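Local coordinates for periplasmic binding protein (Veillonella parvula, PDB 4MO9), which probably captures a substrate such as a ferric siderophore outside the cytoplasmic membrane and delivers it to an ABC importer, at residues V42-G47 and V123-Q128; V185-D190 and F339-P344; H84-A87 and L92-I95; I260-S265 and Q297-L302. One frame throughout, in Å; residues are numbered along the deposited sequence.

Interaction 1: V42-G47 and V123-Q128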
loop_
_atom_site.group_PDB
_atom_site.type_symbol
_atom_site.label_atom_id
_atom_site.label_comp_id
_atom_site.label_asym_id
_atom_site.label_seq_id
_atom_site.Cartn_x
_atom_site.Cartn_y
_atom_site.Cartn_z
ATOM N N VAL A 42 -13.858 -14.196 3.091
ATOM C CA VAL A 42 -13.210 -13.843 4.364
ATOM C C VAL A 42 -11.985 -12.980 4.058
ATOM O O VAL A 42 -11.069 -13.413 3.350
ATOM C CB VAL A 42 -12.770 -15.088 5.175
ATOM C CG1 VAL A 42 -11.932 -14.678 6.381
ATOM C CG2 VAL A 42 -13.982 -15.899 5.625
ATOM N N LEU A 43 -11.980 -11.754 4.570
ATOM C CA LEU A 43 -10.881 -10.817 4.319
ATOM C C LEU A 43 -9.679 -11.060 5.219
ATOM O O LEU A 43 -9.827 -11.418 6.392
ATOM C CB LEU A 43 -11.359 -9.384 4.555
ATOM C CG LEU A 43 -12.551 -8.930 3.718
ATOM C CD1 LEU A 43 -13.016 -7.536 4.174
ATOM C CD2 LEU A 43 -12.173 -8.927 2.241
ATOM N N GLN A 44 -8.486 -10.836 4.669
ATOM C CA GLN A 44 -7.257 -10.753 5.445
ATOM C C GLN A 44 -6.454 -9.554 4.948
ATOM O O GLN A 44 -6.557 -9.184 3.762
ATOM C CB GLN A 44 -6.417 -12.021 5.286
ATOM C CG GLN A 44 -7.010 -13.248 5.927
ATOM C CD GLN A 44 -6.963 -13.195 7.446
ATOM O OE1 GLN A 44 -7.994 -13.021 8.103
ATOM N NE2 GLN A 44 -5.782 -13.375 8.008
ATOM N N TRP A 45 -5.663 -8.973 5.849
ATOM C CA TRP A 45 -4.785 -7.822 5.558
ATOM C C TRP A 45 -5.478 -6.658 4.832
ATOM O O TRP A 45 -4.922 -6.090 3.887
ATOM C CB TRP A 45 -3.550 -8.277 4.757
ATOM C CG TRP A 45 -2.537 -8.997 5.589
ATOM C CD1 TRP A 45 -2.718 -9.503 6.857
ATOM C CD2 TRP A 45 -1.176 -9.289 5.230
ATOM N NE1 TRP A 45 -1.541 -10.087 7.302
ATOM C CE2 TRP A 45 -0.588 -9.970 6.321
ATOM C CE3 TRP A 45 -0.398 -9.036 4.093
ATOM C CZ2 TRP A 45 0.752 -10.397 6.307
ATOM C CZ3 TRP A 45 0.932 -9.463 4.081
ATOM C CH2 TRP A 45 1.490 -10.136 5.184
ATOM N N SER A 46 -6.676 -6.289 5.280
ATOM C CA SER A 46 -7.400 -5.183 4.658
ATOM C C SER A 46 -6.618 -3.870 4.744
ATOM O O SER A 46 -6.125 -3.488 5.814
ATOM C CB SER A 46 -8.803 -5.039 5.254
ATOM O OG SER A 46 -9.575 -6.179 4.908
ATOM N N GLY A 47 -6.481 -3.198 3.602
ATOM C CA GLY A 47 -5.734 -1.958 3.552
ATOM C C GLY A 47 -4.237 -2.188 3.539
ATOM O O GLY A 47 -3.459 -1.222 3.611
ATOM N N VAL A 123 0.697 -13.482 -0.991
ATOM C CA VAL A 123 1.865 -14.366 -1.007
ATOM C C VAL A 123 2.752 -14.192 0.230
ATOM O O VAL A 123 3.291 -15.167 0.761
ATOM C CB VAL A 123 2.678 -14.175 -2.313
ATOM C CG1 VAL A 123 4.078 -14.768 -2.192
ATOM C CG2 VAL A 123 1.922 -14.796 -3.500
ATOM N N ASP A 124 2.907 -12.954 0.697
ATOM C CA ASP A 124 3.718 -12.709 1.897
ATOM C C ASP A 124 3.125 -13.385 3.141
ATOM O O ASP A 124 3.804 -13.544 4.159
ATOM C CB ASP A 124 3.890 -11.201 2.131
ATOM C CG ASP A 124 4.996 -10.594 1.271
ATOM O OD1 ASP A 124 5.453 -11.271 0.315
ATOM O OD2 ASP A 124 5.412 -9.440 1.551
ATOM N N LEU A 125 1.859 -13.784 3.046
ATOM C CA LEU A 125 1.149 -14.439 4.142
ATOM C C LEU A 125 0.945 -15.946 3.863
ATOM O O LEU A 125 0.493 -16.702 4.734
ATOM C CB LEU A 125 -0.207 -13.734 4.361
ATOM C CG LEU A 125 -1.097 -14.143 5.546
ATOM C CD1 LEU A 125 -0.365 -14.000 6.870
ATOM C CD2 LEU A 125 -2.372 -13.301 5.556
ATOM N N LYS A 126 1.310 -16.381 2.653
ATOM C CA LYS A 126 1.084 -17.766 2.201
ATOM C C LYS A 126 1.720 -18.857 3.080
ATOM O O LYS A 126 1.051 -19.840 3.442
ATOM C CB LYS A 126 1.545 -17.926 0.741
ATOM C CG LYS A 126 1.510 -19.377 0.173
ATOM C CD LYS A 126 1.654 -19.340 -1.354
ATOM C CE LYS A 126 1.779 -20.731 -1.980
ATOM N NZ LYS A 126 3.034 -21.427 -1.611
ATOM N N ASP A 127 2.996 -18.699 3.424
ATOM C CA ASP A 127 3.668 -19.710 4.237
ATOM C C ASP A 127 2.952 -19.924 5.566
ATOM O O ASP A 127 2.665 -21.065 5.954
ATOM C CB ASP A 127 5.138 -19.342 4.472
ATOM C CG ASP A 127 5.976 -19.472 3.214
ATOM O OD1 ASP A 127 5.624 -20.301 2.345
ATOM O OD2 ASP A 127 6.988 -18.749 3.097
ATOM N N GLN A 128 2.646 -18.831 6.255
ATOM C CA GLN A 128 1.944 -18.913 7.529
ATOM C C GLN A 128 0.546 -19.517 7.341
ATOM O O GLN A 128 0.117 -20.359 8.124
ATOM C CB GLN A 128 1.829 -17.532 8.166
ATOM C CG GLN A 128 1.405 -17.575 9.612
ATOM C CD GLN A 128 2.518 -18.071 10.513
ATOM O OE1 GLN A 128 2.274 -18.720 11.537
ATOM N NE2 GLN A 128 3.754 -17.769 10.135
#
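Trp45 and Leu125 meet beside the ligand pocket, where the loop after strand 41-42 faces helix 123-132. Both follow neighbouring strands of the parallel sheet of one lobe. The indole of Trp45 lies against Leu125, whose methyl CD2 sits over one face. CD2 makes a CH-pi contact with the five-membered ring, 3.9 Å from its centroid and 15° off the normal. Leu125 CD1 lies past the border of the indole, 3.8 Å from Trp45 CZ2. Leu125 CG is anti to the backbone N (chi1 -174°), which carries both methyls out from the helix to the indole. At the far end of the indole, Asp124 CB comes 3.9 Å from Trp45 CZ3. The Asp124 carboxylate plane stands nearly perpendicular to the ring. His150 brings its ring to the indole at a steep angle, and Pro122 also touches Trp45. Trp45 contacts the bound trimethylamine oxide, so one side chain joins the pocket to the helix. With an alanine in place of Trp45, the Leu125 methyls would probably lose the ring they pack on and the ligand one of its contacts. No hydrogen bond crosses between the two segments. The grip on the indole here is by dispersion and CH-pi contact, which implies that shape, more than polar pairing, sets how this aromatic wall is held.

Interaction 2: V185-D190 and F339-P344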
loop_
_atom_site.group_PDB
_atom_site.type_symbol
_atom_site.label_atom_id
_atom_site.label_comp_id
_atom_site.label_asym_id
_atom_site.label_seq_id
_atom_site.Cartn_x
_atom_site.Cartn_y
_atom_site.Cartn_z
ATOM N N VAL A 185 1.705 2.830 -14.569
ATOM C CA VAL A 185 2.973 2.252 -14.150
ATOM C C VAL A 185 3.914 2.051 -15.344
ATOM O O VAL A 185 5.120 2.304 -15.230
ATOM C CB VAL A 185 2.771 0.980 -13.327
ATOM C CG1 VAL A 185 4.097 0.253 -13.102
ATOM C CG2 VAL A 185 2.139 1.343 -11.995
ATOM N N THR A 186 3.373 1.653 -16.500
ATOM C CA THR A 186 4.222 1.482 -17.684
ATOM C C THR A 186 4.789 2.796 -18.198
ATOM O O THR A 186 5.932 2.822 -18.660
ATOM C CB THR A 186 3.528 0.714 -18.847
ATOM O OG1 THR A 186 2.381 1.449 -19.299
ATOM C CG2 THR A 186 3.115 -0.684 -18.391
ATOM N N ARG A 187 4.009 3.880 -18.145
ATOM C CA ARG A 187 4.522 5.195 -18.531
ATOM C C ARG A 187 5.741 5.527 -17.673
ATOM O O ARG A 187 6.786 5.938 -18.193
ATOM C CB ARG A 187 3.454 6.293 -18.362
ATOM C CG ARG A 187 3.929 7.699 -18.736
ATOM C CD ARG A 187 2.865 8.782 -18.471
ATOM N NE ARG A 187 1.728 8.681 -19.389
ATOM C CZ ARG A 187 0.545 8.154 -19.072
ATOM N NH1 ARG A 187 0.320 7.677 -17.848
ATOM N NH2 ARG A 187 -0.420 8.103 -19.991
ATOM N N VAL A 188 5.609 5.335 -16.365
ATOM C CA VAL A 188 6.711 5.576 -15.427
ATOM C C VAL A 188 7.925 4.689 -15.708
ATOM O O VAL A 188 9.040 5.197 -15.903
ATOM C CB VAL A 188 6.272 5.378 -13.958
ATOM C CG1 VAL A 188 7.491 5.392 -13.022
ATOM C CG2 VAL A 188 5.264 6.453 -13.540
ATOM N N LEU A 189 7.715 3.375 -15.746
ATOM C CA LEU A 189 8.828 2.439 -15.884
ATOM C C LEU A 189 9.530 2.582 -17.233
ATOM O O LEU A 189 10.759 2.543 -17.299
ATOM C CB LEU A 189 8.375 0.994 -15.637
ATOM C CG LEU A 189 7.886 0.677 -14.222
ATOM C CD1 LEU A 189 7.397 -0.749 -14.115
ATOM C CD2 LEU A 189 8.993 0.924 -13.208
ATOM N N ASP A 190 8.762 2.764 -18.307
ATOM C CA ASP A 190 9.361 2.990 -19.624
ATOM C C ASP A 190 10.199 4.256 -19.649
ATOM O O ASP A 190 11.336 4.257 -20.134
ATOM C CB ASP A 190 8.297 3.134 -20.707
ATOM C CG ASP A 190 8.899 3.222 -22.093
ATOM O OD1 ASP A 190 9.737 2.354 -22.429
ATOM O OD2 ASP A 190 8.559 4.162 -22.848
ATOM N N PHE A 339 8.462 14.535 -15.970
ATOM C CA PHE A 339 7.140 14.047 -15.585
ATOM C C PHE A 339 6.107 15.149 -15.320
ATOM O O PHE A 339 5.263 15.009 -14.423
ATOM C CB PHE A 339 7.251 13.101 -14.380
ATOM C CG PHE A 339 7.851 11.758 -14.718
ATOM C CD1 PHE A 339 7.046 10.713 -15.131
ATOM C CD2 PHE A 339 9.222 11.550 -14.628
ATOM C CE1 PHE A 339 7.596 9.464 -15.449
ATOM C CE2 PHE A 339 9.787 10.317 -14.940
ATOM C CZ PHE A 339 8.969 9.266 -15.351
ATOM N N LYS A 340 6.153 16.214 -16.124
ATOM C CA LYS A 340 5.200 17.320 -16.007
ATOM C C LYS A 340 3.797 16.884 -16.398
ATOM O O LYS A 340 2.810 17.502 -15.989
ATOM C CB LYS A 340 5.620 18.513 -16.875
ATOM C CG LYS A 340 7.014 19.034 -16.581
ATOM C CD LYS A 340 7.271 20.401 -17.219
ATOM C CE LYS A 340 6.547 21.513 -16.461
ATOM N NZ LYS A 340 7.080 22.875 -16.790
ATOM N N ASP A 341 3.712 15.817 -17.190
ATOM C CA ASP A 341 2.430 15.325 -17.677
ATOM C C ASP A 341 1.810 14.316 -16.713
ATOM O O ASP A 341 0.779 13.692 -17.017
ATOM C CB ASP A 341 2.596 14.703 -19.073
ATOM C CG ASP A 341 3.568 13.529 -19.084
ATOM O OD1 ASP A 341 4.339 13.376 -18.115
ATOM O OD2 ASP A 341 3.564 12.753 -20.068
ATOM N N VAL A 342 2.435 14.147 -15.553
ATOM C CA VAL A 342 1.938 13.201 -14.558
ATOM C C VAL A 342 1.515 13.917 -13.273
ATOM O O VAL A 342 2.226 14.793 -12.797
ATOM C CB VAL A 342 2.999 12.112 -14.268
ATOM C CG1 VAL A 342 2.724 11.416 -12.959
ATOM C CG2 VAL A 342 3.036 11.095 -15.416
ATOM N N ASP A 343 0.356 13.550 -12.723
ATOM C CA ASP A 343 -0.143 14.159 -11.485
ATOM C C ASP A 343 -0.562 13.072 -10.493
ATOM O O ASP A 343 -1.693 12.569 -10.551
ATOM C CB ASP A 343 -1.327 15.084 -11.789
ATOM C CG ASP A 343 -1.766 15.904 -10.577
ATOM O OD1 ASP A 343 -1.562 15.464 -9.421
ATOM O OD2 ASP A 343 -2.332 16.997 -10.786
ATOM N N PRO A 344 0.347 12.715 -9.574
ATOM C CA PRO A 344 0.144 11.565 -8.683
ATOM C C PRO A 344 -1.057 11.756 -7.759
ATOM O O PRO A 344 -1.774 10.783 -7.487
ATOM C CB PRO A 344 1.459 11.486 -7.891
ATOM C CG PRO A 344 2.461 12.280 -8.717
ATOM C CD PRO A 344 1.656 13.361 -9.370
#
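Phe339 to Val342 form a type I beta turn, closed by Val342 N to Phe339 O at 3.2 Å, and this turn packs against one side of helix 171-194 at Arg187 and Val188. The nearest CA atoms, of Val188 and Phe339, are 8.5 Å apart. The Phe339 ring points its edge at the helix. Its CE1 lies 4.0 Å from Val188 CA, near the ring plane, and 4.3 Å from Val188 CG2. Beside it, Val342 CG2 meets Arg187 CD at 3.8 Å. These two side chains run past each other in opposite directions. The extended first two torsions of Arg187 (chi1 179°) bring CD to Val342 CG2; the bend at chi3 (-69°) then turns the guanidinium off the line of the chain. Asp341 lies at the exposed edge of the contact. Its OD2 is 4.5 Å from Arg187 NE but well out of the guanidinium plane, so no N-H points at it. The salt bridge of Asp341 is to Arg191, through OD1. Lys332 of helix 324-334 hydrogen-bonds to both Phe339 O and Val342 O, and Asp343 caps the start of helix 344-355. The long helix 171-194 is consistent with the rigid connector between lobes in TroA-like proteins, and this turn rests on it. The contact is thus apolar inside and charged at its edge, where Arg187 would probably add a loose attraction to the firmer Asp341-Arg191 bridge.

Interaction 3: H84-A87 and L92-I95; sequences HFTA and LAKI
Thr86 OG1 donates to two carbonyls of its own helix: a hydrogen bond to Trp82 O, one turn back, and a weak one to Lys83 O. This grip settles the rotation of the side chain. With OG1 at chi1 56°, tucked back over the helix, the methyl CG2 is turned out to the segment 92-95. There it meets two residues at once. It lies 4.2 Å from Leu92 CB and 4.2 Å from Ala93 CB. The backbones come close at this point, with the CA atoms of Thr86 and Leu92 6.0 Å apart. The elements joined are helix 79-88 and the short 3-10 segment that follows it. The chain leaves the helix, reverses within a few residues and lays Leu92 back against the last turn of the helix. The atoms that meet here are methyl and methylene carbons. Leu92 CD1 touches Phe85 CB at 4.1 Å. Only the root of Phe85 is used here. Its ring leads away from Leu92 and stacks on Phe358, a residue that Leu92 also touches, along with Met70. No hydrogen bond crosses between the two segments. The ring of His84 stacks on Phe278, and its NE2 is hydrogen-bonded to Ser359 O, so this helix is also tied to the C-terminal part of the chain.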
loop_
_atom_site.group_PDB
_atom_site.type_symbol
_atom_site.label_atom_id
_atom_site.label_comp_id
_atom_site.label_asym_id
_atom_site.label_seq_id
_atom_site.Cartn_x
_atom_site.Cartn_y
_atom_site.Cartn_z
ATOM N N HIS A 84 -13.659 6.517 8.305
ATOM C CA HIS A 84 -14.141 7.151 7.090
ATOM C C HIS A 84 -15.038 6.181 6.320
ATOM O O HIS A 84 -16.144 6.531 5.890
ATOM C CB HIS A 84 -12.953 7.564 6.224
ATOM C CG HIS A 84 -13.331 8.367 5.022
ATOM N ND1 HIS A 84 -13.818 9.655 5.113
ATOM C CD2 HIS A 84 -13.300 8.068 3.701
ATOM C CE1 HIS A 84 -14.070 10.113 3.901
ATOM N NE2 HIS A 84 -13.765 9.169 3.023
ATOM N N PHE A 85 -14.562 4.950 6.171
ATOM C CA PHE A 85 -15.267 3.968 5.364
ATOM C C PHE A 85 -16.579 3.559 6.030
ATOM O O PHE A 85 -17.607 3.451 5.362
ATOM C CB PHE A 85 -14.385 2.748 5.093
ATOM C CG PHE A 85 -13.126 3.058 4.314
ATOM C CD1 PHE A 85 -12.950 4.298 3.699
ATOM C CD2 PHE A 85 -12.121 2.102 4.195
ATOM C CE1 PHE A 85 -11.782 4.579 2.989
ATOM C CE2 PHE A 85 -10.950 2.378 3.487
ATOM C CZ PHE A 85 -10.783 3.617 2.885
ATOM N N THR A 86 -16.548 3.342 7.343
ATOM C CA THR A 86 -17.755 2.924 8.060
ATOM C C THR A 86 -18.781 4.051 8.119
ATOM O O THR A 86 -19.988 3.802 8.123
ATOM C CB THR A 86 -17.451 2.368 9.476
ATOM O OG1 THR A 86 -16.714 3.327 10.240
ATOM C CG2 THR A 86 -16.647 1.093 9.372
ATOM N N ALA A 87 -18.302 5.288 8.137
ATOM C CA ALA A 87 -19.197 6.440 8.126
ATOM C C ALA A 87 -20.034 6.435 6.853
ATOM O O ALA A 87 -21.232 6.732 6.885
ATOM C CB ALA A 87 -18.408 7.735 8.235
ATOM N N LEU A 92 -20.375 -2.168 6.939
ATOM C CA LEU A 92 -19.066 -2.799 7.089
ATOM C C LEU A 92 -18.816 -3.205 8.540
ATOM O O LEU A 92 -18.171 -4.227 8.809
ATOM C CB LEU A 92 -17.950 -1.857 6.617
ATOM C CG LEU A 92 -17.780 -1.626 5.115
ATOM C CD1 LEU A 92 -16.636 -0.650 4.861
ATOM C CD2 LEU A 92 -17.519 -2.948 4.385
ATOM N N ALA A 93 -19.338 -2.404 9.469
ATOM C CA ALA A 93 -19.127 -2.632 10.898
ATOM C C ALA A 93 -20.086 -3.684 11.459
ATOM O O ALA A 93 -20.008 -4.035 12.644
ATOM C CB ALA A 93 -19.256 -1.322 11.665
ATOM N N LYS A 94 -20.984 -4.181 10.608
ATOM C CA LYS A 94 -21.945 -5.215 11.004
ATOM C C LYS A 94 -21.503 -6.618 10.573
ATOM O O LYS A 94 -22.101 -7.609 10.984
ATOM C CB LYS A 94 -23.322 -4.933 10.393
ATOM C CG LYS A 94 -24.015 -3.660 10.855
ATOM C CD LYS A 94 -25.416 -3.605 10.250
ATOM C CE LYS A 94 -26.118 -2.275 10.496
ATOM N NZ LYS A 94 -27.433 -2.232 9.777
ATOM N N ILE A 95 -20.475 -6.702 9.733
ATOM C CA ILE A 95 -19.990 -7.993 9.257
ATOM C C ILE A 95 -19.237 -8.705 10.385
ATOM O O ILE A 95 -18.408 -8.090 11.057
ATOM C CB ILE A 95 -19.051 -7.819 8.034
ATOM C CG1 ILE A 95 -19.783 -7.103 6.888
ATOM C CG2 ILE A 95 -18.510 -9.168 7.566
ATOM C CD1 ILE A 95 -18.846 -6.639 5.760
#

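Interaction 4: I260-S265 and Q297-L302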
loop_
_atom_site.group_PDB
_atom_site.type_symbol
_atom_site.label_atom_id
_atom_site.label_comp_id
_atom_site.label_asym_id
_atom_site.label_seq_id
_atom_site.Cartn_x
_atom_site.Cartn_y
_atom_site.Cartn_z
ATOM N N ILE A 260 15.310 13.899 0.411
ATOM C CA ILE A 260 14.882 13.195 1.624
ATOM C C ILE A 260 13.376 12.990 1.494
ATOM O O ILE A 260 12.653 13.914 1.095
ATOM C CB ILE A 260 15.169 14.028 2.904
ATOM C CG1 ILE A 260 16.671 14.080 3.215
ATOM C CG2 ILE A 260 14.420 13.451 4.111
ATOM C CD1 ILE A 260 17.042 15.068 4.366
HETATM N N MSE A 261 12.893 11.790 1.801
HETATM C CA MSE A 261 11.455 11.561 1.830
HETATM C C MSE A 261 11.089 10.861 3.131
HETATM O O MSE A 261 11.622 9.780 3.429
HETATM C CB MSE A 261 11.010 10.735 0.619
HETATM C CG MSE A 261 9.502 10.764 0.405
HETATM SE SE MSE A 261 8.933 9.690 -1.126
HETATM C CE MSE A 261 10.163 10.497 -2.421
ATOM N N ILE A 262 10.217 11.499 3.916
ATOM C CA ILE A 262 9.766 10.955 5.198
ATOM C C ILE A 262 8.339 10.431 5.059
ATOM O O ILE A 262 7.433 11.207 4.754
ATOM C CB ILE A 262 9.758 12.036 6.302
ATOM C CG1 ILE A 262 11.107 12.762 6.377
ATOM C CG2 ILE A 262 9.375 11.420 7.651
ATOM C CD1 ILE A 262 12.263 11.880 6.819
HETATM N N MSE A 263 8.119 9.139 5.293
HETATM C CA MSE A 263 6.784 8.570 5.073
HETATM C C MSE A 263 5.819 8.924 6.219
HETATM O O MSE A 263 6.189 8.875 7.403
HETATM C CB MSE A 263 6.859 7.054 4.847
HETATM C CG MSE A 263 7.905 6.641 3.800
HETATM SE SE MSE A 263 7.790 7.612 2.104
HETATM C CE MSE A 263 9.556 7.102 1.461
ATOM N N GLY A 264 4.598 9.319 5.860
ATOM C CA GLY A 264 3.594 9.668 6.847
ATOM C C GLY A 264 2.421 8.706 6.857
ATOM O O GLY A 264 2.206 7.954 5.898
ATOM N N SER A 265 1.672 8.708 7.959
ATOM C CA SER A 265 0.505 7.842 8.082
ATOM C C SER A 265 -0.299 8.271 9.291
ATOM O O SER A 265 -0.076 9.354 9.841
ATOM C CB SER A 265 0.925 6.381 8.243
ATOM O OG SER A 265 -0.183 5.514 8.001
ATOM N N GLN A 297 19.867 17.173 14.657
ATOM C CA GLN A 297 21.220 17.718 14.592
ATOM C C GLN A 297 21.785 17.725 13.169
ATOM O O GLN A 297 21.835 16.693 12.500
ATOM C CB GLN A 297 22.143 16.951 15.549
ATOM C CG GLN A 297 23.626 17.295 15.432
ATOM C CD GLN A 297 24.348 17.250 16.768
ATOM O OE1 GLN A 297 23.732 17.393 17.827
ATOM N NE2 GLN A 297 25.665 17.061 16.725
ATOM N N GLY A 298 22.166 18.907 12.698
ATOM C CA GLY A 298 22.801 19.043 11.400
ATOM C C GLY A 298 21.880 19.079 10.192
ATOM O O GLY A 298 22.323 19.445 9.105
ATOM N N TRP A 299 20.611 18.704 10.354
ATOM C CA TRP A 299 19.707 18.632 9.198
ATOM C C TRP A 299 19.495 19.989 8.523
ATOM O O TRP A 299 19.296 20.052 7.311
ATOM C CB TRP A 299 18.362 17.991 9.559
ATOM C CG TRP A 299 18.390 16.491 9.510
ATOM C CD1 TRP A 299 19.380 15.678 9.987
ATOM C CD2 TRP A 299 17.403 15.626 8.931
ATOM N NE1 TRP A 299 19.060 14.363 9.758
ATOM C CE2 TRP A 299 17.856 14.300 9.104
ATOM C CE3 TRP A 299 16.175 15.841 8.295
ATOM C CZ2 TRP A 299 17.128 13.195 8.662
ATOM C CZ3 TRP A 299 15.450 14.735 7.844
ATOM C CH2 TRP A 299 15.929 13.430 8.037
ATOM N N SER A 300 19.572 21.067 9.308
ATOM C CA SER A 300 19.402 22.423 8.798
ATOM C C SER A 300 20.405 22.713 7.693
ATOM O O SER A 300 20.145 23.524 6.801
ATOM C CB SER A 300 19.611 23.448 9.928
ATOM O OG SER A 300 18.383 24.018 10.339
ATOM N N ASP A 301 21.559 22.055 7.783
ATOM C CA ASP A 301 22.679 22.285 6.875
ATOM C C ASP A 301 22.718 21.245 5.764
ATOM O O ASP A 301 23.628 21.252 4.935
ATOM C CB ASP A 301 23.997 22.232 7.645
ATOM C CG ASP A 301 24.107 23.321 8.693
ATOM O OD1 ASP A 301 23.695 24.467 8.414
ATOM O OD2 ASP A 301 24.617 23.029 9.797
ATOM N N LEU A 302 21.749 20.337 5.760
ATOM C CA LEU A 302 21.688 19.306 4.722
ATOM C C LEU A 302 21.323 19.896 3.365
ATOM O O LEU A 302 20.416 20.732 3.259
ATOM C CB LEU A 302 20.683 18.202 5.087
ATOM C CG LEU A 302 21.146 17.170 6.120
ATOM C CD1 LEU A 302 20.059 16.143 6.417
ATOM C CD2 LEU A 302 22.413 16.481 5.651
#
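The side chain of Ile260, on strand 259-263, has its CB directed at Trp299 and Leu302, and its two branches divide the work. From CB, the branch methyl CG2 goes to the rim of the indole, 4.1 Å from Trp299 CZ3. The other branch runs on through CG1, which is anti to the carbonyl carbon (chi1 -72°), to the tip. That tip, CD1, lies over one face of the indole. It is 4.2 Å from the centroid of the six-membered ring and 23° off the normal, a CH-pi contact offset toward the rim, with Trp299 CZ3 nearest at 3.8 Å. CD1 also touches Leu302 CD1 at 3.8 Å, where the two side chains meet at about a right angle. Leu302 CD1 sits over the same face of Trp299. The strand is an inner one of the mixed sheet in the second lobe, between 201-206 and 310-313. Ile260 and Ile262 point from one side of it, while Met261, modelled as selenomethionine, packs on helix 324-334. Ile262 CD1 comes to the edge of the indole, 4.2 Å from Trp299 CH2. Replacing Trp299 by a serine is likely to take from Ile260 CD1 the ring face, and from Ile262 CD1 the ring edge, on which they pack. The indole also touches Tyr203 and Thr293. Its backbone belongs to a short 3-10 turn, in which Leu302 N bonds to Trp299 O at 2.9 Å. Leu302 then stands at the N-cap position of helix 303-306.

In the fold
Interactions 1 and 3 belong to the lobe built on the four-stranded parallel sheet, and interaction 4 to the lobe built on the mixed sheet. Interaction 1 is at the ligand: the Trp45 side chain is about 4 Å from the bound trimethylamine oxide. Interaction 3 is further back, with the Phe85 side chain about 13 Å from the ligand, yet its nearest atoms are about 6 Å from those of interaction 1. The centres of interactions 1 and 4 are 33 Å apart, on opposite sides of the chain's centre. Interaction 2 lies on helix 171-194, its centre 30 Å from the centre of interaction 1 and 25 Å from that of interaction 4. None of the four touches another.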